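Local coordinates for type III effector HopU1 (Pseudomonas syringae pv. tomato, PDB 3U0J), which probably transfers ADP-ribose from NAD+ to arginine side chains of target proteins, and acts as an effector against an RNA-binding target in plant immunity, at residues His37-Gln42 and Pro89-Ala94; Tyr48-Arg53 and Leu144-Lys149; His184-Gly189 and Glu253-Leu258; Ile203-Ser206 and Phe210-Gly213. One frame throughout, in Å; residues are numbered along the deposited sequence.

Contact 1 (His37-Gln42 and Pro89-Ala94)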
loop_
_atom_site.group_PDB
_atom_site.type_symbol
_atom_site.label_atom_id
_atom_site.label_comp_id
_atom_site.label_asym_id
_atom_site.label_seq_id
_atom_site.Cartn_x
_atom_site.Cartn_y
_atom_site.Cartn_z
ATOM N N HIS A 37 -15.838 2.100 0.092
ATOM C CA HIS A 37 -15.987 1.701 1.474
ATOM C C HIS A 37 -15.506 2.782 2.439
ATOM O O HIS A 37 -14.399 3.296 2.293
ATOM C CB HIS A 37 -15.250 0.390 1.740
ATOM C CG HIS A 37 -15.137 0.061 3.195
ATOM N ND1 HIS A 37 -16.198 -0.424 3.931
ATOM C CD2 HIS A 37 -14.105 0.193 4.063
ATOM C CE1 HIS A 37 -15.817 -0.604 5.183
ATOM N NE2 HIS A 37 -14.551 -0.236 5.293
ATOM N N TYR A 38 -16.359 3.122 3.407
ATOM C CA TYR A 38 -15.984 3.949 4.565
ATOM C C TYR A 38 -16.274 3.223 5.870
ATOM O O TYR A 38 -17.323 2.611 6.034
ATOM C CB TYR A 38 -16.708 5.297 4.564
ATOM C CG TYR A 38 -16.375 6.130 3.365
ATOM C CD1 TYR A 38 -15.374 7.090 3.420
ATOM C CD2 TYR A 38 -17.045 5.941 2.160
ATOM C CE1 TYR A 38 -15.056 7.845 2.308
ATOM C CE2 TYR A 38 -16.739 6.690 1.051
ATOM C CZ TYR A 38 -15.744 7.644 1.125
ATOM O OH TYR A 38 -15.434 8.398 0.007
ATOM N N SER A 39 -15.345 3.318 6.807
ATOM C CA SER A 39 -15.456 2.604 8.065
ATOM C C SER A 39 -16.646 3.066 8.884
ATOM O O SER A 39 -17.080 4.218 8.793
ATOM C CB SER A 39 -14.184 2.791 8.879
ATOM O OG SER A 39 -13.914 4.162 9.037
ATOM N N THR A 40 -17.159 2.142 9.685
ATOM C CA THR A 40 -18.209 2.422 10.655
ATOM C C THR A 40 -17.609 2.292 12.033
ATOM O O THR A 40 -16.451 1.869 12.185
ATOM C CB THR A 40 -19.314 1.380 10.565
ATOM O OG1 THR A 40 -18.798 0.101 10.989
ATOM C CG2 THR A 40 -19.805 1.270 9.132
ATOM N N GLY A 41 -18.399 2.627 13.047
ATOM C CA GLY A 41 -17.953 2.474 14.419
ATOM C C GLY A 41 -17.592 1.034 14.764
ATOM O O GLY A 41 -16.603 0.786 15.451
ATOM N N GLN A 42 -18.388 0.082 14.289
ATOM C CA GLN A 42 -18.123 -1.319 14.572
ATOM C C GLN A 42 -16.803 -1.741 13.919
ATOM O O GLN A 42 -15.991 -2.435 14.544
ATOM C CB GLN A 42 -19.292 -2.205 14.120
ATOM C CG GLN A 42 -19.101 -3.702 14.375
ATOM C CD GLN A 42 -19.007 -4.050 15.842
ATOM O OE1 GLN A 42 -18.010 -4.647 16.300
ATOM N NE2 GLN A 42 -20.040 -3.668 16.603
ATOM N N PRO A 89 -8.177 7.747 13.993
ATOM C CA PRO A 89 -6.903 7.193 14.459
ATOM C C PRO A 89 -6.735 5.735 14.035
ATOM O O PRO A 89 -5.630 5.287 13.722
ATOM C CB PRO A 89 -7.020 7.290 15.971
ATOM C CG PRO A 89 -7.927 8.432 16.198
ATOM C CD PRO A 89 -8.931 8.388 15.083
ATOM N N GLU A 90 -7.832 4.995 14.022
ATOM C CA GLU A 90 -7.778 3.613 13.576
ATOM C C GLU A 90 -7.300 3.567 12.118
ATOM O O GLU A 90 -6.596 2.642 11.719
ATOM C CB GLU A 90 -9.139 2.915 13.766
ATOM C CG GLU A 90 -9.564 2.740 15.234
ATOM C CD GLU A 90 -10.260 3.977 15.862
ATOM O OE1 GLU A 90 -10.231 5.084 15.275
ATOM O OE2 GLU A 90 -10.844 3.833 16.959
ATOM N N GLU A 91 -7.651 4.579 11.333
ATOM C CA GLU A 91 -7.253 4.606 9.932
ATOM C C GLU A 91 -5.792 4.996 9.786
ATOM O O GLU A 91 -5.031 4.370 9.036
ATOM C CB GLU A 91 -8.168 5.527 9.127
ATOM C CG GLU A 91 -9.477 4.864 8.772
ATOM C CD GLU A 91 -10.655 5.816 8.694
ATOM O OE1 GLU A 91 -10.509 6.995 9.094
ATOM O OE2 GLU A 91 -11.731 5.386 8.219
ATOM N N CYS A 92 -5.380 6.017 10.519
ATOM C CA CYS A 92 -3.961 6.359 10.520
ATOM C C CYS A 92 -3.138 5.133 10.876
ATOM O O CYS A 92 -2.170 4.815 10.197
ATOM C CB CYS A 92 -3.673 7.494 11.493
ATOM S SG CYS A 92 -4.432 9.022 10.972
ATOM N N SER A 93 -3.555 4.440 11.934
ATOM C CA SER A 93 -2.855 3.253 12.427
ATOM C C SER A 93 -2.774 2.147 11.372
ATOM O O SER A 93 -1.753 1.469 11.247
ATOM C CB SER A 93 -3.526 2.717 13.702
ATOM O OG SER A 93 -3.570 3.710 14.707
ATOM N N ALA A 94 -3.857 1.958 10.625
ATOM C CA ALA A 94 -3.869 0.949 9.592
ATOM C C ALA A 94 -2.837 1.338 8.527
ATOM O O ALA A 94 -2.062 0.499 8.072
ATOM C CB ALA A 94 -5.235 0.813 9.009
#

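Contact 2 (Tyr48-Arg53 and Leu144-Lys149)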
loop_
_atom_site.group_PDB
_atom_site.type_symbol
_atom_site.label_atom_id
_atom_site.label_comp_id
_atom_site.label_asym_id
_atom_site.label_seq_id
_atom_site.Cartn_x
_atom_site.Cartn_y
_atom_site.Cartn_z
ATOM N N TYR A 48 -9.238 -2.225 16.094
ATOM C CA TYR A 48 -8.504 -2.118 17.338
ATOM C C TYR A 48 -8.204 -3.504 17.933
ATOM O O TYR A 48 -7.069 -3.784 18.336
ATOM C CB TYR A 48 -9.260 -1.258 18.354
ATOM C CG TYR A 48 -8.541 -1.227 19.657
ATOM C CD1 TYR A 48 -7.440 -0.421 19.830
ATOM C CD2 TYR A 48 -8.918 -2.053 20.706
ATOM C CE1 TYR A 48 -6.736 -0.410 21.028
ATOM C CE2 TYR A 48 -8.222 -2.049 21.916
ATOM C CZ TYR A 48 -7.131 -1.222 22.066
ATOM O OH TYR A 48 -6.421 -1.199 23.250
ATOM N N ARG A 49 -9.211 -4.370 17.984
ATOM C CA ARG A 49 -9.019 -5.711 18.516
ATOM C C ARG A 49 -8.113 -6.545 17.618
ATOM O O ARG A 49 -7.350 -7.379 18.102
ATOM C CB ARG A 49 -10.365 -6.439 18.721
ATOM C CG ARG A 49 -11.039 -6.182 20.078
ATOM C CD ARG A 49 -10.035 -6.122 21.249
ATOM N NE ARG A 49 -10.592 -5.369 22.368
ATOM C CZ ARG A 49 -9.935 -5.076 23.484
ATOM N NH1 ARG A 49 -8.688 -5.500 23.638
ATOM N NH2 ARG A 49 -10.535 -4.370 24.452
ATOM N N PHE A 50 -8.218 -6.332 16.312
ATOM C CA PHE A 50 -7.376 -7.029 15.358
ATOM C C PHE A 50 -5.953 -6.645 15.611
ATOM O O PHE A 50 -5.080 -7.512 15.732
ATOM C CB PHE A 50 -7.730 -6.651 13.914
ATOM C CG PHE A 50 -6.627 -6.939 12.909
ATOM C CD1 PHE A 50 -6.461 -8.210 12.371
ATOM C CD2 PHE A 50 -5.758 -5.939 12.502
ATOM C CE1 PHE A 50 -5.438 -8.479 11.440
ATOM C CE2 PHE A 50 -4.745 -6.204 11.581
ATOM C CZ PHE A 50 -4.595 -7.480 11.049
ATOM N N ALA A 51 -5.722 -5.339 15.683
ATOM C CA ALA A 51 -4.371 -4.813 15.773
ATOM C C ALA A 51 -3.743 -5.116 17.120
ATOM O O ALA A 51 -2.505 -5.126 17.261
ATOM C CB ALA A 51 -4.363 -3.312 15.510
ATOM N N ALA A 52 -4.594 -5.349 18.114
ATOM C CA ALA A 52 -4.104 -5.495 19.474
ATOM C C ALA A 52 -3.439 -6.841 19.595
ATOM O O ALA A 52 -2.595 -7.053 20.467
ATOM C CB ALA A 52 -5.232 -5.366 20.472
ATOM N N ARG A 53 -3.820 -7.745 18.702
ATOM C CA ARG A 53 -3.275 -9.097 18.692
ATOM C C ARG A 53 -2.003 -9.253 17.870
ATOM O O ARG A 53 -1.346 -10.283 17.962
ATOM C CB ARG A 53 -4.320 -10.100 18.197
ATOM C CG ARG A 53 -5.269 -10.621 19.281
ATOM C CD ARG A 53 -6.064 -11.823 18.747
ATOM N NE ARG A 53 -6.598 -11.525 17.417
ATOM C CZ ARG A 53 -7.840 -11.103 17.188
ATOM N NH1 ARG A 53 -8.691 -10.958 18.203
ATOM N NH2 ARG A 53 -8.232 -10.836 15.943
ATOM N N LEU A 144 -8.105 -11.179 8.314
ATOM C CA LEU A 144 -7.458 -9.960 7.831
ATOM C C LEU A 144 -8.412 -8.806 7.500
ATOM O O LEU A 144 -7.987 -7.646 7.442
ATOM C CB LEU A 144 -6.582 -10.271 6.619
ATOM C CG LEU A 144 -5.602 -11.418 6.849
ATOM C CD1 LEU A 144 -5.039 -11.904 5.555
ATOM C CD2 LEU A 144 -4.507 -10.979 7.768
ATOM N N SER A 145 -9.692 -9.108 7.290
ATOM C CA SER A 145 -10.611 -8.094 6.782
ATOM C C SER A 145 -10.690 -6.837 7.639
ATOM O O SER A 145 -10.791 -5.745 7.101
ATOM C CB SER A 145 -11.995 -8.675 6.541
ATOM O OG SER A 145 -12.422 -9.325 7.702
ATOM N N PRO A 146 -10.625 -6.976 8.974
ATOM C CA PRO A 146 -10.670 -5.739 9.751
ATOM C C PRO A 146 -9.607 -4.745 9.292
ATOM O O PRO A 146 -9.848 -3.553 9.329
ATOM C CB PRO A 146 -10.373 -6.209 11.171
ATOM C CG PRO A 146 -10.707 -7.627 11.184
ATOM C CD PRO A 146 -10.413 -8.151 9.832
ATOM N N HIS A 147 -8.453 -5.229 8.852
ATOM C CA HIS A 147 -7.388 -4.347 8.380
ATOM C C HIS A 147 -7.588 -3.947 6.916
ATOM O O HIS A 147 -7.313 -2.808 6.515
ATOM C CB HIS A 147 -6.020 -5.015 8.555
ATOM C CG HIS A 147 -4.881 -4.228 7.983
ATOM N ND1 HIS A 147 -4.237 -3.233 8.689
ATOM C CD2 HIS A 147 -4.262 -4.296 6.777
ATOM C CE1 HIS A 147 -3.273 -2.720 7.943
ATOM N NE2 HIS A 147 -3.264 -3.347 6.780
ATOM N N ILE A 148 -8.047 -4.888 6.104
ATOM C CA ILE A 148 -8.229 -4.560 4.705
ATOM C C ILE A 148 -9.229 -3.427 4.619
ATOM O O ILE A 148 -9.025 -2.455 3.887
ATOM C CB ILE A 148 -8.703 -5.765 3.884
ATOM C CG1 ILE A 148 -7.567 -6.788 3.774
ATOM C CG2 ILE A 148 -9.122 -5.312 2.523
ATOM C CD1 ILE A 148 -7.971 -8.133 3.227
ATOM N N LYS A 149 -10.290 -3.545 5.410
ATOM C CA LYS A 149 -11.365 -2.577 5.368
ATOM C C LYS A 149 -10.875 -1.257 5.921
ATOM O O LYS A 149 -11.136 -0.212 5.344
ATOM C CB LYS A 149 -12.617 -3.077 6.107
ATOM C CG LYS A 149 -13.166 -4.409 5.586
ATOM C CD LYS A 149 -14.620 -4.632 5.997
ATOM C CE LYS A 149 -14.823 -4.541 7.519
ATOM N NZ LYS A 149 -16.270 -4.585 7.915
#

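Contact 3 (His184-Gly189 and Glu253-Leu258)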
loop_
_atom_site.group_PDB
_atom_site.type_symbol
_atom_site.label_atom_id
_atom_site.label_comp_id
_atom_site.label_asym_id
_atom_site.label_seq_id
_atom_site.Cartn_x
_atom_site.Cartn_y
_atom_site.Cartn_z
ATOM N N HIS A 184 4.947 -8.527 -22.863
ATOM C CA HIS A 184 3.779 -9.164 -23.452
ATOM C C HIS A 184 2.472 -8.388 -23.233
ATOM O O HIS A 184 1.696 -8.183 -24.163
ATOM C CB HIS A 184 3.632 -10.592 -22.948
ATOM C CG HIS A 184 2.489 -11.319 -23.574
ATOM N ND1 HIS A 184 2.473 -11.661 -24.910
ATOM C CD2 HIS A 184 1.315 -11.752 -23.057
ATOM C CE1 HIS A 184 1.339 -12.283 -25.185
ATOM N NE2 HIS A 184 0.622 -12.356 -24.077
ATOM N N LEU A 185 2.224 -7.978 -21.996
ATOM C CA LEU A 185 1.026 -7.219 -21.678
ATOM C C LEU A 185 0.971 -5.982 -22.557
ATOM O O LEU A 185 -0.067 -5.662 -23.155
ATOM C CB LEU A 185 1.037 -6.819 -20.205
ATOM C CG LEU A 185 0.118 -7.539 -19.215
ATOM C CD1 LEU A 185 -0.357 -8.846 -19.764
ATOM C CD2 LEU A 185 0.799 -7.746 -17.867
ATOM N N PHE A 186 2.111 -5.296 -22.620
ATOM C CA PHE A 186 2.282 -4.117 -23.457
ATOM C C PHE A 186 1.952 -4.391 -24.926
ATOM O O PHE A 186 1.125 -3.699 -25.540
ATOM C CB PHE A 186 3.719 -3.625 -23.360
ATOM C CG PHE A 186 4.026 -2.500 -24.290
ATOM C CD1 PHE A 186 5.001 -2.635 -25.266
ATOM C CD2 PHE A 186 3.325 -1.301 -24.203
ATOM C CE1 PHE A 186 5.291 -1.583 -26.138
ATOM C CE2 PHE A 186 3.609 -0.226 -25.073
ATOM C CZ PHE A 186 4.597 -0.370 -26.038
ATOM N N ASP A 187 2.611 -5.408 -25.477
ATOM C CA ASP A 187 2.466 -5.762 -26.878
ATOM C C ASP A 187 1.030 -6.096 -27.264
ATOM O O ASP A 187 0.638 -5.903 -28.413
ATOM C CB ASP A 187 3.389 -6.929 -27.223
ATOM C CG ASP A 187 4.833 -6.498 -27.371
ATOM O OD1 ASP A 187 5.060 -5.295 -27.647
ATOM O OD2 ASP A 187 5.739 -7.354 -27.217
ATOM N N THR A 188 0.244 -6.602 -26.317
ATOM C CA THR A 188 -1.109 -7.061 -26.638
ATOM C C THR A 188 -2.187 -6.203 -26.016
ATOM O O THR A 188 -3.356 -6.540 -26.111
ATOM C CB THR A 188 -1.348 -8.512 -26.196
ATOM O OG1 THR A 188 -1.052 -8.629 -24.800
ATOM C CG2 THR A 188 -0.468 -9.472 -26.995
ATOM N N GLY A 189 -1.796 -5.104 -25.376
ATOM C CA GLY A 189 -2.754 -4.139 -24.857
ATOM C C GLY A 189 -3.465 -4.584 -23.586
ATOM O O GLY A 189 -4.466 -3.989 -23.175
ATOM N N GLU A 253 1.543 2.347 -21.463
ATOM C CA GLU A 253 1.737 3.208 -22.637
ATOM C C GLU A 253 3.034 2.902 -23.411
ATOM O O GLU A 253 3.007 2.794 -24.631
ATOM C CB GLU A 253 1.695 4.703 -22.262
ATOM C CG GLU A 253 0.552 5.149 -21.332
ATOM C CD GLU A 253 -0.711 5.573 -22.072
ATOM O OE1 GLU A 253 -1.610 6.184 -21.438
ATOM O OE2 GLU A 253 -0.807 5.294 -23.287
ATOM N N HIS A 254 4.158 2.773 -22.704
ATOM C CA HIS A 254 5.458 2.548 -23.345
ATOM C C HIS A 254 6.250 1.506 -22.575
ATOM O O HIS A 254 5.998 1.283 -21.406
ATOM C CB HIS A 254 6.267 3.851 -23.421
ATOM C CG HIS A 254 5.474 5.032 -23.900
ATOM N ND1 HIS A 254 5.169 5.237 -25.232
ATOM C CD2 HIS A 254 4.914 6.067 -23.223
ATOM C CE1 HIS A 254 4.454 6.346 -25.354
ATOM N NE2 HIS A 254 4.286 6.868 -24.152
ATOM N N ALA A 255 7.218 0.875 -23.223
ATOM C CA ALA A 255 8.031 -0.149 -22.574
ATOM C C ALA A 255 9.350 -0.278 -23.318
ATOM O O ALA A 255 9.360 -0.550 -24.512
ATOM C CB ALA A 255 7.298 -1.477 -22.585
ATOM N N SER A 256 10.430 -0.006 -22.629
ATOM C CA SER A 256 11.712 0.081 -23.241
ATOM C C SER A 256 12.852 -0.282 -22.324
ATOM O O SER A 256 12.710 -0.371 -21.165
ATOM C CB SER A 256 11.894 1.495 -23.744
ATOM O OG SER A 256 11.590 2.423 -22.753
ATOM N N ALA A 257 14.016 -0.490 -22.883
ATOM C CA ALA A 257 15.173 -0.814 -22.102
ATOM C C ALA A 257 15.859 0.411 -21.602
ATOM O O ALA A 257 15.611 1.477 -22.051
ATOM C CB ALA A 257 16.091 -1.600 -22.890
ATOM N N LEU A 258 16.710 0.209 -20.618
ATOM C CA LEU A 258 17.557 1.213 -20.041
ATOM C C LEU A 258 18.937 0.619 -20.013
ATOM O O LEU A 258 19.311 -0.083 -20.873
ATOM C CB LEU A 258 17.111 1.512 -18.635
ATOM C CG LEU A 258 15.664 1.861 -18.375
ATOM C CD1 LEU A 258 15.380 1.895 -16.930
ATOM C CD2 LEU A 258 15.349 3.165 -18.945
#

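Contact 4 (Ile203-Ser206 and Phe210-Gly213)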
loop_
_atom_site.group_PDB
_atom_site.type_symbol
_atom_site.label_atom_id
_atom_site.label_comp_id
_atom_site.label_asym_id
_atom_site.label_seq_id
_atom_site.Cartn_x
_atom_site.Cartn_y
_atom_site.Cartn_z
ATOM N N ILE A 203 9.428 10.237 -5.462
ATOM C CA ILE A 203 10.837 10.493 -5.685
ATOM C C ILE A 203 11.504 9.397 -6.527
ATOM O O ILE A 203 11.666 8.253 -6.070
ATOM C CB ILE A 203 11.568 10.614 -4.340
ATOM C CG1 ILE A 203 10.745 11.457 -3.353
ATOM C CG2 ILE A 203 12.953 11.187 -4.539
ATOM C CD1 ILE A 203 11.144 11.241 -1.867
ATOM N N LYS A 204 11.905 9.759 -7.748
ATOM C CA LYS A 204 12.586 8.828 -8.633
ATOM C C LYS A 204 13.681 8.042 -7.919
ATOM O O LYS A 204 13.770 6.827 -8.066
ATOM C CB LYS A 204 13.161 9.541 -9.852
ATOM C CG LYS A 204 12.317 9.374 -11.089
ATOM C CD LYS A 204 12.895 10.080 -12.316
ATOM C CE LYS A 204 13.807 9.163 -13.124
ATOM N NZ LYS A 204 14.240 9.789 -14.425
ATOM N N ASP A 205 14.514 8.716 -7.137
ATOM C CA ASP A 205 15.604 8.001 -6.480
ATOM C C ASP A 205 15.124 6.878 -5.576
ATOM O O ASP A 205 15.787 5.846 -5.448
ATOM C CB ASP A 205 16.507 8.952 -5.702
ATOM C CG ASP A 205 17.476 9.690 -6.606
ATOM O OD1 ASP A 205 17.539 9.345 -7.810
ATOM O OD2 ASP A 205 18.168 10.616 -6.123
ATOM N N SER A 206 13.968 7.075 -4.953
ATOM C CA SER A 206 13.478 6.127 -3.961
ATOM C C SER A 206 13.024 4.781 -4.554
ATOM O O SER A 206 12.957 3.771 -3.858
ATOM C CB SER A 206 12.377 6.773 -3.121
ATOM O OG SER A 206 12.885 7.900 -2.417
ATOM N N PHE A 210 16.582 3.436 -11.360
ATOM C CA PHE A 210 17.043 4.188 -12.516
ATOM C C PHE A 210 18.550 4.311 -12.671
ATOM O O PHE A 210 19.083 4.134 -13.766
ATOM C CB PHE A 210 16.401 5.556 -12.546
ATOM C CG PHE A 210 14.982 5.525 -12.983
ATOM C CD1 PHE A 210 13.962 5.654 -12.068
ATOM C CD2 PHE A 210 14.667 5.347 -14.314
ATOM C CE1 PHE A 210 12.658 5.616 -12.475
ATOM C CE2 PHE A 210 13.361 5.320 -14.734
ATOM C CZ PHE A 210 12.356 5.451 -13.816
ATOM N N GLU A 211 19.246 4.618 -11.594
ATOM C CA GLU A 211 20.685 4.736 -11.709
ATOM C C GLU A 211 21.323 3.365 -11.598
ATOM O O GLU A 211 20.958 2.569 -10.736
ATOM C CB GLU A 211 21.262 5.711 -10.672
ATOM C CG GLU A 211 20.718 5.542 -9.251
ATOM C CD GLU A 211 19.267 6.021 -9.098
ATOM O OE1 GLU A 211 18.778 6.784 -9.969
ATOM O OE2 GLU A 211 18.614 5.636 -8.096
ATOM N N PRO A 212 22.253 3.058 -12.504
ATOM C CA PRO A 212 23.062 1.897 -12.139
ATOM C C PRO A 212 23.839 2.353 -10.920
ATOM O O PRO A 212 24.046 3.560 -10.771
ATOM C CB PRO A 212 23.987 1.723 -13.346
ATOM C CG PRO A 212 23.283 2.465 -14.488
ATOM C CD PRO A 212 22.613 3.619 -13.819
ATOM N N GLY A 213 24.224 1.433 -10.048
ATOM C CA GLY A 213 23.888 0.036 -10.204
ATOM C C GLY A 213 23.017 -0.325 -9.027
ATOM O O GLY A 213 23.464 -0.935 -8.054
HETATM O O HOH W 1 15.778 4.873 -8.818
HETATM O O HOH W 2 16.847 8.582 -10.284
#

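Contact 1 (His37-Gln42 and Pro89-Ala94)
The flat group here is the carboxylate of E91, and S39 reaches it from above its plane: S39 OG donates a hydrogen bond to E91 OE2 at 2.6 Å, with the hydroxyl 41° out of the carboxylate plane. The bond joins two helix starts in the helical part of the protein, since S39 stands just before the N-cap residue T40 of helix 41-52, and E91 sits in the first turn of helix 89-99. It carries the whole small, enclosed contact. A serine suits the place because its short hydroxyl can serve several partners at once: OG is also hydrogen-bonded with R157 NH2 and R44 NH1, and chi1 of 55° places it between the backbone N and the carbonyl carbon, where it meets E91 OE2. A glutamate suits the other side because its long chain spans the gap between backbones, S39 CA and E91 CA lying 8.6 Å apart. Helix 145-162 supplies the second shell: OE2 of E91 also takes a hydrogen bond with S153 OG and a salt bridge with R157 NE, and the R157 guanidinium probably favours the charged form. The other oxygen, OE1, accepts from the backbone N of Y88, the residue just before E91's helix. At the first residue of the helix, P89 O receives S93 N at 2.9 Å and S93 OG at 2.8 Å, from opposite faces of the carbonyl plane.

Contact 2 (Tyr48-Arg53 and Leu144-Lys149)
F50 and H147 make the nearest approach: CE2 of the phenylalanine ring lies 3.5 Å from H147 CB, and CZ of the same ring is close to that methylene as well. Beside this, F50 CB rests against the proline ring, 3.8 Å from P146 CB, while on the other side of the phenyl ring CE1 lies 4.4 Å from L144 CA. The benzyl group thus touches P146 and H147 near the start of the second helix, and L144 just before them. Its ring is tilted against the imidazole of H147 by 34°, with centroids 5.9 Å apart, so the pair is oblique and the CB methylene of H147, not its ring, does most of the touching. F50 is directed there by chi1 of 160°, which sets CG anti to the backbone N. This is helix-to-helix packing in the helical part of the fold, the last turns of helix 41-52 meeting the start of helix 145-162. Proline fits such a first turn, where a backbone N need not find a carbonyl partner; L144 O accepts from H147 N at 2.8 Å and from I148 N at 3.1 Å, which ties the turn that F50 touches. Further out, L116 of helix 116-126 touches both F50 and H147. The imidazole of H147 turns to H98 of helix 89-99, pairing its NE2 with H98 ND1, and the two rings meet with planes about 20° apart. Further along helix 145-162, K149 NZ forms salt bridges with D43 and D138, the first of them reaching back to helix 41-52.

Contact 3 (His184-Gly189 and Glu253-Leu258)
A classic beta bulge, E253 and H254 facing V266, meets the ring of F186 from the last turns of helix 176-188. One face of this phenylalanine is turned to the strand: A255 CB sits over it, 4.0 Å from the ring centroid and 21° off the normal, a CH-pi contact in which the methyl is nearest CD1. The same face also receives the carbonyl carbon of H254 toward its rim. At the edge, near the ring plane, CE2 of F186 lies 3.1 Å from E253 O. A flat ring can take the alanine methyl on its face and the bulge's backbone at its rim and edge, and the small alanine lets helix and strand come close, with F186 and A255 7.0 Å apart at their CA atoms. The anti setting of CG to the backbone N in F186 (chi1 174°) aims the ring at the sheet. Such a helix laid against a beta sheet belongs to the ADP-ribosyltransferase domain: strand 248-257 runs between strands 263-269 and 192-194 in a five-stranded mixed sheet, and the helix segment crosses it with directions 136° apart. I252, on the same strand, also touches F186. The final turn of the helix is tied by T188, whose OG1 and N both bond to H184 O. Beyond it the helix closes in a Schellman motif whose G189 has positive phi, a conformation that favours glycine, and G189 N bonds back to F186 O at 3.2 Å.

Contact 4 (Ile203-Ser206 and Phe210-Gly213)
K204 lays its side chain over the ring of F210, forming a cation-pi contact within the surface loop between strands 199-201 and 218-224, which probably corresponds in position to the phosphate-nicotinamide loop of related toxins. From CB the chain runs out to CG, which passes the ring rim 4.0 Å from F210 CE1. The bend at chi3 (91°) then brings CE above the centre of the ring, 3.7 Å from its centroid, as a CH-pi donor. NZ follows at 4.5 Å from the F210 centroid, only 9° off the normal. Lysine fits here because both its methylenes and its ammonium can use one aromatic face. Beside this pair, the carboxylates of D205 and E211 come together with planes 80° apart and D205 OD1 3.6 Å from E211 OE1. Repulsion between them is probably eased by a water that donates to both oxygens, 2.7 Å from D205 OD1 and from E211 OE1. A second water joins backbone and side chain: it donates to K204 O and to E211 OE2 and accepts from F210 N, 3.0 Å away.

In the fold
Following the chain from the N terminus, contact 1 joins the segment leading into helix 41-52 to helix 89-99, closing a loop that is half helix. Contact 2 starts inside that loop, later on helix 41-52, and runs on to helix 145-162, so the two cross. They share helix 41-52 and touch directly, with centres about 10 Å apart, tying helices 41-52, 89-99 and 145-162 together. Contact 3 begins after both have closed, on the opposite side of the chain's centre, and brings helix 176-188 to strand 248-257. Within the span it bridges, contact 4 folds a short surface turn back on itself between strands 199-201 and 218-224, its centre about 20 Å from that of contact 3.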